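Local coordinates for CRISPR-associated protein, Cse1 family (Acidimicrobium ferrooxidans, PDB 4H3T) that probably acts as the large Cse1 subunit of a type I-E Cascade complex, which uses CRISPR RNA to recognise invading DNA, at residues 103-108 against 267-272; 126-131 against 153-158; 240-245 against 262-267. The protein carries 1 engineered substitution. One frame throughout, in Å; residues are numbered along the deposited sequence. Where two conformers were deposited one is given.

Contact 1. Residues 103-108 against 267-272; sequences DLFSKE and LFPERR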
loop_
_atom_site.group_PDB
_atom_site.type_symbol
_atom_site.label_atom_id
_atom_site.label_comp_id
_atom_site.label_asym_id
_atom_site.label_seq_id
_atom_site.Cartn_x
_atom_site.Cartn_y
_atom_site.Cartn_z
ATOM N N ASP A 103 -2.779 4.287 -27.573
ATOM C CA ASP A 103 -4.189 4.301 -27.981
ATOM C C ASP A 103 -4.878 3.071 -27.336
ATOM O O ASP A 103 -4.578 1.905 -27.629
ATOM C CB ASP A 103 -4.313 4.390 -29.528
ATOM C CG ASP A 103 -5.737 4.411 -30.122
ATOM O OD1 ASP A 103 -6.717 4.523 -29.351
ATOM O OD2 ASP A 103 -5.863 4.274 -31.343
ATOM N N LEU A 104 -5.857 3.356 -26.469
ATOM C CA LEU A 104 -6.638 2.314 -25.808
ATOM C C LEU A 104 -7.409 1.408 -26.799
ATOM O O LEU A 104 -7.664 0.251 -26.485
ATOM C CB LEU A 104 -7.658 2.976 -24.849
ATOM C CG LEU A 104 -8.237 2.097 -23.745
ATOM C CD1 LEU A 104 -7.170 1.678 -22.745
ATOM C CD2 LEU A 104 -9.388 2.819 -23.040
ATOM N N PHE A 105 -7.811 1.945 -27.961
ATOM C CA PHE A 105 -8.572 1.194 -28.954
ATOM C C PHE A 105 -7.823 1.010 -30.267
ATOM O O PHE A 105 -8.453 0.757 -31.283
ATOM C CB PHE A 105 -9.935 1.864 -29.191
ATOM C CG PHE A 105 -10.689 2.169 -27.910
ATOM C CD1 PHE A 105 -10.864 1.195 -26.935
ATOM C CD2 PHE A 105 -11.190 3.439 -27.670
ATOM C CE1 PHE A 105 -11.587 1.471 -25.764
ATOM C CE2 PHE A 105 -11.972 3.699 -26.543
ATOM C CZ PHE A 105 -12.154 2.721 -25.588
ATOM N N SER A 106 -6.479 1.019 -30.241
ATOM C CA SER A 106 -5.693 0.747 -31.447
ATOM C C SER A 106 -6.042 -0.654 -31.955
ATOM O O SER A 106 -6.211 -1.566 -31.150
ATOM C CB SER A 106 -4.196 0.829 -31.164
ATOM O OG SER A 106 -3.442 0.307 -32.249
ATOM N N LYS A 107 -6.184 -0.820 -33.254
ATOM C CA LYS A 107 -6.484 -2.157 -33.797
ATOM C C LYS A 107 -5.227 -3.062 -33.801
ATOM O O LYS A 107 -5.353 -4.265 -33.765
ATOM C CB LYS A 107 -7.112 -2.051 -35.207
ATOM C CG LYS A 107 -8.648 -1.845 -35.129
ATOM C CD LYS A 107 -9.406 -2.215 -36.402
ATOM C CE LYS A 107 -9.509 -1.103 -37.418
ATOM N NZ LYS A 107 -10.260 -1.551 -38.626
ATOM N N GLU A 108 -4.037 -2.504 -33.756
ATOM C CA GLU A 108 -2.820 -3.295 -33.756
ATOM C C GLU A 108 -2.112 -3.285 -32.403
ATOM O O GLU A 108 -1.595 -4.321 -32.006
ATOM C CB GLU A 108 -1.898 -2.753 -34.875
ATOM C CG GLU A 108 -0.545 -3.428 -34.934
ATOM C CD GLU A 108 0.335 -3.072 -36.124
ATOM O OE1 GLU A 108 0.126 -2.001 -36.738
ATOM O OE2 GLU A 108 1.300 -3.831 -36.374
ATOM N N LEU A 267 -10.361 -5.056 -24.321
ATOM C CA LEU A 267 -11.600 -4.243 -24.168
ATOM C C LEU A 267 -12.364 -4.320 -25.478
ATOM O O LEU A 267 -11.746 -4.381 -26.533
ATOM C CB LEU A 267 -11.305 -2.778 -23.867
ATOM C CG LEU A 267 -10.430 -2.470 -22.676
ATOM C CD1 LEU A 267 -10.113 -0.974 -22.602
ATOM C CD2 LEU A 267 -11.028 -2.925 -21.358
ATOM N N PHE A 268 -13.672 -4.372 -25.434
ATOM C CA PHE A 268 -14.498 -4.381 -26.659
ATOM C C PHE A 268 -15.291 -3.062 -26.713
ATOM O O PHE A 268 -16.397 -3.024 -26.208
ATOM C CB PHE A 268 -15.430 -5.571 -26.655
ATOM C CG PHE A 268 -14.673 -6.876 -26.784
ATOM C CD1 PHE A 268 -14.315 -7.376 -28.045
ATOM C CD2 PHE A 268 -14.236 -7.559 -25.655
ATOM C CE1 PHE A 268 -13.671 -8.614 -28.168
ATOM C CE2 PHE A 268 -13.533 -8.762 -25.775
ATOM C CZ PHE A 268 -13.220 -9.263 -27.033
ATOM N N PRO A 269 -14.733 -1.982 -27.273
ATOM C CA PRO A 269 -15.477 -0.695 -27.276
ATOM C C PRO A 269 -16.652 -0.693 -28.279
ATOM O O PRO A 269 -16.656 -1.449 -29.237
ATOM C CB PRO A 269 -14.416 0.322 -27.695
ATOM C CG PRO A 269 -13.487 -0.493 -28.630
ATOM C CD PRO A 269 -13.391 -1.826 -27.884
ATOM N N GLU A 270 -17.632 0.171 -28.034
ATOM C CA GLU A 270 -18.802 0.319 -28.900
ATOM C C GLU A 270 -19.169 1.756 -28.976
ATOM O O GLU A 270 -19.142 2.458 -27.946
ATOM C CB GLU A 270 -19.980 -0.516 -28.377
ATOM C CG GLU A 270 -21.281 -0.372 -29.132
ATOM C CD GLU A 270 -22.522 -0.982 -28.500
ATOM O OE1 GLU A 270 -22.455 -1.344 -27.311
ATOM O OE2 GLU A 270 -23.573 -1.062 -29.181
ATOM N N ARG A 271 -19.590 2.187 -30.174
ATOM C CA ARG A 271 -20.046 3.541 -30.414
ATOM C C ARG A 271 -21.539 3.585 -30.087
ATOM O O ARG A 271 -22.305 2.757 -30.598
ATOM C CB ARG A 271 -19.791 3.959 -31.877
ATOM C CG ARG A 271 -19.691 5.474 -32.075
ATOM C CD ARG A 271 -18.306 5.909 -32.571
ATOM N NE ARG A 271 -17.802 7.107 -31.902
ATOM C CZ ARG A 271 -16.688 7.743 -32.239
ATOM N NH1 ARG A 271 -16.306 8.821 -31.569
ATOM N NH2 ARG A 271 -15.928 7.289 -33.232
ATOM N N ARG A 272 -21.952 4.506 -29.206
ATOM C CA ARG A 272 -23.381 4.667 -28.874
ATOM C C ARG A 272 -23.686 6.152 -29.127
ATOM O O ARG A 272 -23.334 7.005 -28.292
ATOM C CB ARG A 272 -23.629 4.239 -27.420
ATOM C CG ARG A 272 -23.464 2.781 -27.210
ATOM C CD ARG A 272 -23.856 2.410 -25.808
ATOM N NE ARG A 272 -23.705 0.978 -25.603
ATOM C CZ ARG A 272 -23.948 0.326 -24.470
ATOM N NH1 ARG A 272 -24.333 0.975 -23.398
ATOM N NH2 ARG A 272 -23.773 -0.979 -24.400
#
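F105 lays one face of its ring over P269, so that a loop turn following helix 88-98 packs on strand 263-272, part of a mixed beta sheet. The turn is a type I beta turn from D103 to S106. From CB, the first torsion (chi1 -50°) sets CG anti to the carbonyl carbon and carries the ring to the proline. F105 CG lies 3.9 Å from P269 CG, and the next atom, F105 CD1, comes to 3.5 Å from the same carbon. Further out the partner changes: F105 CE1 meets P269 CB at 3.6 Å, and at the tip F105 CZ is 3.9 Å from P269 CB. P269 CB is 3.8 Å from the centroid of the F105 ring and 20° off its normal, which defines a CH-pi contact over the face. The opposite face receives L104 CB from within the same turn, so the ring is sandwiched between aliphatic groups. F10, P157 and I276 also touch the F105 side chain. An alanine in place of F105 is likely to leave P269 CB and CG without their aromatic partner and to open a gap between turn and strand. Beside the ring, L104 and L267 cross at about a right angle, with L104 CG 3.8 Å from L267 CD1. The turn itself is braced by an Asx turn: F105 N donates to D103 OD1 at 3.1 Å, and that oxygen, which also accepts from F10 N, is met by F105 N from above the carboxylate plane.

Contact 2. Residues 126-131 against 153-158; sequences KTANSL and LALSPA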
loop_
_atom_site.group_PDB
_atom_site.type_symbol
_atom_site.label_atom_id
_atom_site.label_comp_id
_atom_site.label_asym_id
_atom_site.label_seq_id
_atom_site.Cartn_x
_atom_site.Cartn_y
_atom_site.Cartn_z
ATOM N N LYS A 126 -16.940 -11.131 -20.817
ATOM C CA LYS A 126 -17.813 -10.688 -19.728
ATOM C C LYS A 126 -18.177 -9.241 -19.909
ATOM O O LYS A 126 -17.542 -8.525 -20.690
ATOM C CB LYS A 126 -17.081 -10.862 -18.367
ATOM C CG LYS A 126 -16.582 -12.290 -18.070
ATOM C CD LYS A 126 -17.677 -13.345 -18.204
ATOM C CE LYS A 126 -17.165 -14.759 -17.964
ATOM N NZ LYS A 126 -18.133 -15.745 -18.472
ATOM N N THR A 127 -19.170 -8.788 -19.165
ATOM C CA THR A 127 -19.553 -7.371 -19.191
ATOM C C THR A 127 -18.397 -6.630 -18.542
ATOM O O THR A 127 -17.657 -7.173 -17.695
ATOM C CB THR A 127 -20.908 -7.095 -18.527
ATOM O OG1 THR A 127 -20.818 -7.440 -17.163
ATOM C CG2 THR A 127 -22.049 -7.829 -19.219
ATOM N N ALA A 128 -18.212 -5.383 -18.954
ATOM C CA ALA A 128 -17.114 -4.583 -18.480
ATOM C C ALA A 128 -17.104 -4.291 -16.972
ATOM O O ALA A 128 -16.039 -4.007 -16.416
ATOM C CB ALA A 128 -17.060 -3.315 -19.254
ATOM N N ASN A 129 -18.210 -4.483 -16.283
ATOM C CA ASN A 129 -18.242 -4.329 -14.829
ATOM C C ASN A 129 -17.267 -5.336 -14.143
ATOM O O ASN A 129 -16.742 -5.014 -13.091
ATOM C CB ASN A 129 -19.694 -4.519 -14.341
ATOM C CG ASN A 129 -19.820 -4.247 -12.894
ATOM O OD1 ASN A 129 -20.092 -5.161 -12.105
ATOM N ND2 ASN A 129 -19.627 -2.975 -12.532
ATOM N N SER A 130 -16.947 -6.490 -14.780
ATOM C CA SER A 130 -15.949 -7.456 -14.237
ATOM C C SER A 130 -14.512 -6.829 -14.109
ATOM O O SER A 130 -13.660 -7.360 -13.384
ATOM C CB SER A 130 -15.896 -8.700 -15.121
ATOM O OG SER A 130 -15.327 -8.357 -16.370
ATOM N N LEU A 131 -14.218 -5.731 -14.844
ATOM C CA LEU A 131 -12.908 -5.050 -14.746
ATOM C C LEU A 131 -12.869 -4.128 -13.518
ATOM O O LEU A 131 -11.813 -3.744 -13.052
ATOM C CB LEU A 131 -12.743 -4.228 -16.060
ATOM C CG LEU A 131 -11.440 -3.748 -16.539
ATOM C CD1 LEU A 131 -10.372 -4.818 -16.612
ATOM C CD2 LEU A 131 -11.642 -3.069 -17.861
ATOM N N LEU A 153 -23.755 -1.576 -16.513
ATOM C CA LEU A 153 -23.151 -0.245 -16.703
ATOM C C LEU A 153 -21.933 -0.319 -17.545
ATOM O O LEU A 153 -20.893 -0.743 -17.066
ATOM C CB LEU A 153 -22.755 0.498 -15.414
ATOM C CG LEU A 153 -23.742 1.334 -14.588
ATOM C CD1 LEU A 153 -22.953 2.304 -13.734
ATOM C CD2 LEU A 153 -24.763 2.082 -15.418
ATOM N N ALA A 154 -21.986 0.239 -18.746
ATOM C CA ALA A 154 -20.801 0.274 -19.573
ATOM C C ALA A 154 -19.779 1.297 -18.972
ATOM O O ALA A 154 -20.167 2.220 -18.260
ATOM C CB ALA A 154 -21.200 0.616 -20.973
ATOM N N LEU A 155 -18.490 1.087 -19.200
ATOM C CA LEU A 155 -17.464 2.011 -18.720
ATOM C C LEU A 155 -17.182 3.078 -19.754
ATOM O O LEU A 155 -17.232 2.832 -20.951
ATOM C CB LEU A 155 -16.169 1.231 -18.393
ATOM C CG LEU A 155 -16.266 0.130 -17.288
ATOM C CD1 LEU A 155 -14.925 -0.552 -17.055
ATOM C CD2 LEU A 155 -16.748 0.699 -15.966
ATOM N N SER A 156 -16.787 4.263 -19.296
ATOM C CA SER A 156 -16.220 5.234 -20.211
ATOM C C SER A 156 -14.805 4.764 -20.589
ATOM O O SER A 156 -14.172 3.966 -19.853
ATOM C CB SER A 156 -16.120 6.619 -19.534
ATOM O OG SER A 156 -15.168 6.516 -18.491
ATOM N N PRO A 157 -14.231 5.275 -21.692
ATOM C CA PRO A 157 -12.803 4.948 -21.998
ATOM C C PRO A 157 -11.835 5.265 -20.824
ATOM O O PRO A 157 -11.001 4.439 -20.495
ATOM C CB PRO A 157 -12.519 5.779 -23.264
ATOM C CG PRO A 157 -13.874 5.912 -23.925
ATOM C CD PRO A 157 -14.819 6.138 -22.734
ATOM N N ALA A 158 -11.972 6.414 -20.156
ATOM C CA ALA A 158 -11.106 6.786 -19.016
ATOM C C ALA A 158 -11.238 5.778 -17.856
ATOM O O ALA A 158 -10.212 5.400 -17.288
ATOM C CB ALA A 158 -11.458 8.185 -18.521
#
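L155 packs on A128 and L131, joining the extended lead-in to helix 157-170 to a short 3-10 turn that follows strand 126-127. Along the lead-in, L153 comes first and buries some surface with N129, though without close contact. A154 then brings the two backbones nearest, its CA 6.2 Å from the CA of A128, while its CB points away from the turn. At L155 the direction reverses. L155 CG is anti to the carbonyl carbon (chi1 -61°), which places it 4.0 Å from A128 CB. The branch L155 CD1 reaches further, lying 3.7 Å from A128 O and 4.2 Å from L131 CD2, so one methyl touches both ends of the turn. Backbone hydrogen bonding between L155 and V278, and between A128 and P279, ties both segments to strand 275-289. S156 is the N-cap of the helix; its side chain caps a backbone N, and its own N bonds to the E159 carboxylate, consistent with a capping box. P157 opens the helix and touches F10. In the facing turn, L131 N bonds to A128 O, and T127 O accepts twice from one residue, from S130 N at 3.1 Å and from S130 OG at 2.9 Å.

Contact 3. Residues 240-245 against 262-267; sequences DPLGPT and GRRIRL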
loop_
_atom_site.group_PDB
_atom_site.type_symbol
_atom_site.label_atom_id
_atom_site.label_comp_id
_atom_site.label_asym_id
_atom_site.label_seq_id
_atom_site.Cartn_x
_atom_site.Cartn_y
_atom_site.Cartn_z
ATOM N N ASP A 240 7.540 -5.455 -27.759
ATOM C CA ASP A 240 6.619 -6.058 -28.706
ATOM C C ASP A 240 5.293 -6.392 -27.999
ATOM O O ASP A 240 5.321 -6.861 -26.844
ATOM C CB ASP A 240 7.170 -7.359 -29.262
ATOM C CG ASP A 240 8.372 -7.218 -30.165
ATOM O OD1 ASP A 240 8.583 -6.108 -30.702
ATOM O OD2 ASP A 240 9.115 -8.202 -30.301
ATOM N N PRO A 241 4.173 -6.150 -28.665
ATOM C CA PRO A 241 2.891 -6.501 -28.065
ATOM C C PRO A 241 2.831 -7.995 -27.756
ATOM O O PRO A 241 3.391 -8.809 -28.490
ATOM C CB PRO A 241 1.852 -6.122 -29.148
ATOM C CG PRO A 241 2.641 -5.929 -30.384
ATOM C CD PRO A 241 4.014 -5.593 -30.027
ATOM N N LEU A 242 2.090 -8.343 -26.727
ATOM C CA LEU A 242 1.954 -9.731 -26.293
ATOM C C LEU A 242 0.746 -10.457 -26.947
ATOM O O LEU A 242 -0.082 -9.869 -27.627
ATOM C CB LEU A 242 1.853 -9.741 -24.768
ATOM C CG LEU A 242 3.079 -9.117 -24.070
ATOM C CD1 LEU A 242 2.961 -9.131 -22.586
ATOM C CD2 LEU A 242 4.377 -9.823 -24.456
ATOM N N GLY A 243 0.772 -11.763 -26.842
ATOM C CA GLY A 243 -0.243 -12.644 -27.382
ATOM C C GLY A 243 -0.930 -13.387 -26.237
ATOM O O GLY A 243 -0.704 -13.065 -25.072
ATOM N N PRO A 244 -1.682 -14.464 -26.558
ATOM C CA PRO A 244 -2.342 -15.266 -25.508
ATOM C C PRO A 244 -1.421 -16.127 -24.634
ATOM O O PRO A 244 -1.845 -16.548 -23.570
ATOM C CB PRO A 244 -3.304 -16.152 -26.294
ATOM C CG PRO A 244 -2.720 -16.241 -27.663
ATOM C CD PRO A 244 -1.994 -14.956 -27.912
ATOM N N THR A 245 -0.163 -16.350 -25.038
ATOM C CA THR A 245 0.788 -17.164 -24.293
ATOM C C THR A 245 1.355 -16.316 -23.151
ATOM O O THR A 245 1.375 -15.080 -23.238
ATOM C CB THR A 245 1.852 -17.699 -25.212
ATOM O OG1 THR A 245 2.541 -16.584 -25.749
ATOM C CG2 THR A 245 1.269 -18.547 -26.338
ATOM N N GLY A 262 0.638 -8.643 -16.247
ATOM C CA GLY A 262 0.255 -9.770 -15.402
ATOM C C GLY A 262 -0.993 -10.486 -15.866
ATOM O O GLY A 262 -1.289 -11.584 -15.396
ATOM N N ARG A 263 -1.750 -9.852 -16.762
ATOM C CA ARG A 263 -2.948 -10.416 -17.372
ATOM C C ARG A 263 -2.857 -10.262 -18.912
ATOM O O ARG A 263 -1.864 -9.751 -19.443
ATOM C CB ARG A 263 -4.221 -9.725 -16.797
ATOM C CG ARG A 263 -4.417 -9.940 -15.257
ATOM C CD ARG A 263 -4.844 -11.327 -15.010
ATOM N NE ARG A 263 -5.065 -11.653 -13.588
ATOM C CZ ARG A 263 -4.159 -12.134 -12.737
ATOM N NH1 ARG A 263 -2.893 -12.271 -13.105
ATOM N NH2 ARG A 263 -4.511 -12.472 -11.512
ATOM N N ARG A 264 -3.800 -10.886 -19.584
ATOM C CA ARG A 264 -4.067 -10.769 -20.999
ATOM C C ARG A 264 -5.512 -10.276 -21.097
ATOM O O ARG A 264 -6.471 -10.984 -20.712
ATOM C CB ARG A 264 -3.839 -12.068 -21.762
ATOM C CG ARG A 264 -2.385 -12.507 -21.780
ATOM C CD ARG A 264 -1.424 -11.509 -22.427
ATOM N NE ARG A 264 -0.079 -12.074 -22.461
ATOM C CZ ARG A 264 0.859 -11.923 -21.551
ATOM N NH1 ARG A 264 0.689 -11.080 -20.548
ATOM N NH2 ARG A 264 2.035 -12.538 -21.692
ATOM N N ILE A 265 -5.657 -9.047 -21.548
ATOM C CA ILE A 265 -6.954 -8.369 -21.534
ATOM C C ILE A 265 -7.270 -7.756 -22.876
ATOM O O ILE A 265 -6.400 -7.234 -23.554
ATOM C CB ILE A 265 -6.961 -7.280 -20.413
ATOM C CG1 ILE A 265 -6.631 -7.903 -19.008
ATOM C CG2 ILE A 265 -8.277 -6.526 -20.395
ATOM C CD1 ILE A 265 -6.578 -6.914 -17.879
ATOM N N ARG A 266 -8.534 -7.766 -23.216
ATOM C CA ARG A 266 -9.023 -7.082 -24.402
ATOM C C ARG A 266 -10.313 -6.385 -24.058
ATOM O O ARG A 266 -11.248 -7.047 -23.533
ATOM C CB ARG A 266 -9.231 -8.065 -25.572
ATOM C CG ARG A 266 -9.777 -7.396 -26.836
ATOM C CD ARG A 266 -9.780 -8.377 -27.983
ATOM N NE ARG A 266 -10.391 -7.771 -29.159
ATOM C CZ ARG A 266 -10.694 -8.415 -30.281
ATOM N NH1 ARG A 266 -10.490 -9.721 -30.382
ATOM N NH2 ARG A 266 -11.242 -7.758 -31.303
ATOM N N LEU A 267 -10.361 -5.056 -24.321
ATOM C CA LEU A 267 -11.600 -4.243 -24.168
ATOM C C LEU A 267 -12.364 -4.320 -25.478
ATOM O O LEU A 267 -11.746 -4.381 -26.533
ATOM C CB LEU A 267 -11.305 -2.778 -23.867
ATOM C CG LEU A 267 -10.430 -2.470 -22.676
ATOM C CD1 LEU A 267 -10.113 -0.974 -22.602
ATOM C CD2 LEU A 267 -11.028 -2.925 -21.358
#
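R264 reaches from strand 263-272 to the backbone of the 240-245 loop, where its guanidinium group meets two carbonyl oxygens at its edge and a leucine methyl over one face. R264 NE donates to G243 O at 2.9 Å. This oxygen lies close to the guanidinium plane, and the nitrogen stands almost in line with the carbonyl (C=O...N angle 174°), yet the N-H itself is bent, with an angle of 136° at the hydrogen. R264 NH2 adds a weak bond to T245 O at 3.0 Å. L242 crosses the arginine at about a right angle and sets its CD1 3.4 Å above the guanidinium plane, toward the rim; lower on the same side chain, L242 CB is 3.8 Å from R264 NE. The arginine chain bends at chi2 (-60°), folding the charged end back, and R264 NH1 donates to R263 O at 3.1 Å from above that carbonyl plane.

The next shell fixes the rotation of the group. NH1 also bonds to Q261 O, NH2 forms a salt bridge with D287, and backbone hydrogen bonding between R264 and C284 holds the base of the side chain in the sheet. L242 itself touches Q261 and D287, while its N bonds to a glycerol that probably came from the crystallisation liquor. On the loop, P244 follows G243 tightly: a beta-carbon modelled at G243 would fall 2.8 Å from P244 CD.

All three guanidinium nitrogens therefore have acceptors. For a buried arginine beneath a largely exposed loop, the carboxylate of D287 probably compensates the charge, while the carbonyl oxygens of G243 and T245 are likely to add dipolar stabilisation; their bonds, the one to T245 weak, link the loop to the strand.

In the fold
All three contacts converge on one mixed sheet. Contacts 1 and 3 use successive parts of strand 263-272 and share L267, with centres about 15 Å apart. Contact 2, whose centre is about 12 Å from that of contact 1, adjoins it directly: L104 CD2 lies 3.4 Å from P157 O, and F105 CZ is 3.9 Å from P157 CB. L267 also links contacts 2 and 3, about 18 Å apart by their centres, through its CD2, 3.6 Å from L131 CD2. Along the chain, contacts 2 and 3 follow in series inside the loop closed by contact 1. The glycerol lies at contact 3, about 4 Å from the L242 side chain, and alone does not establish a functional pocket.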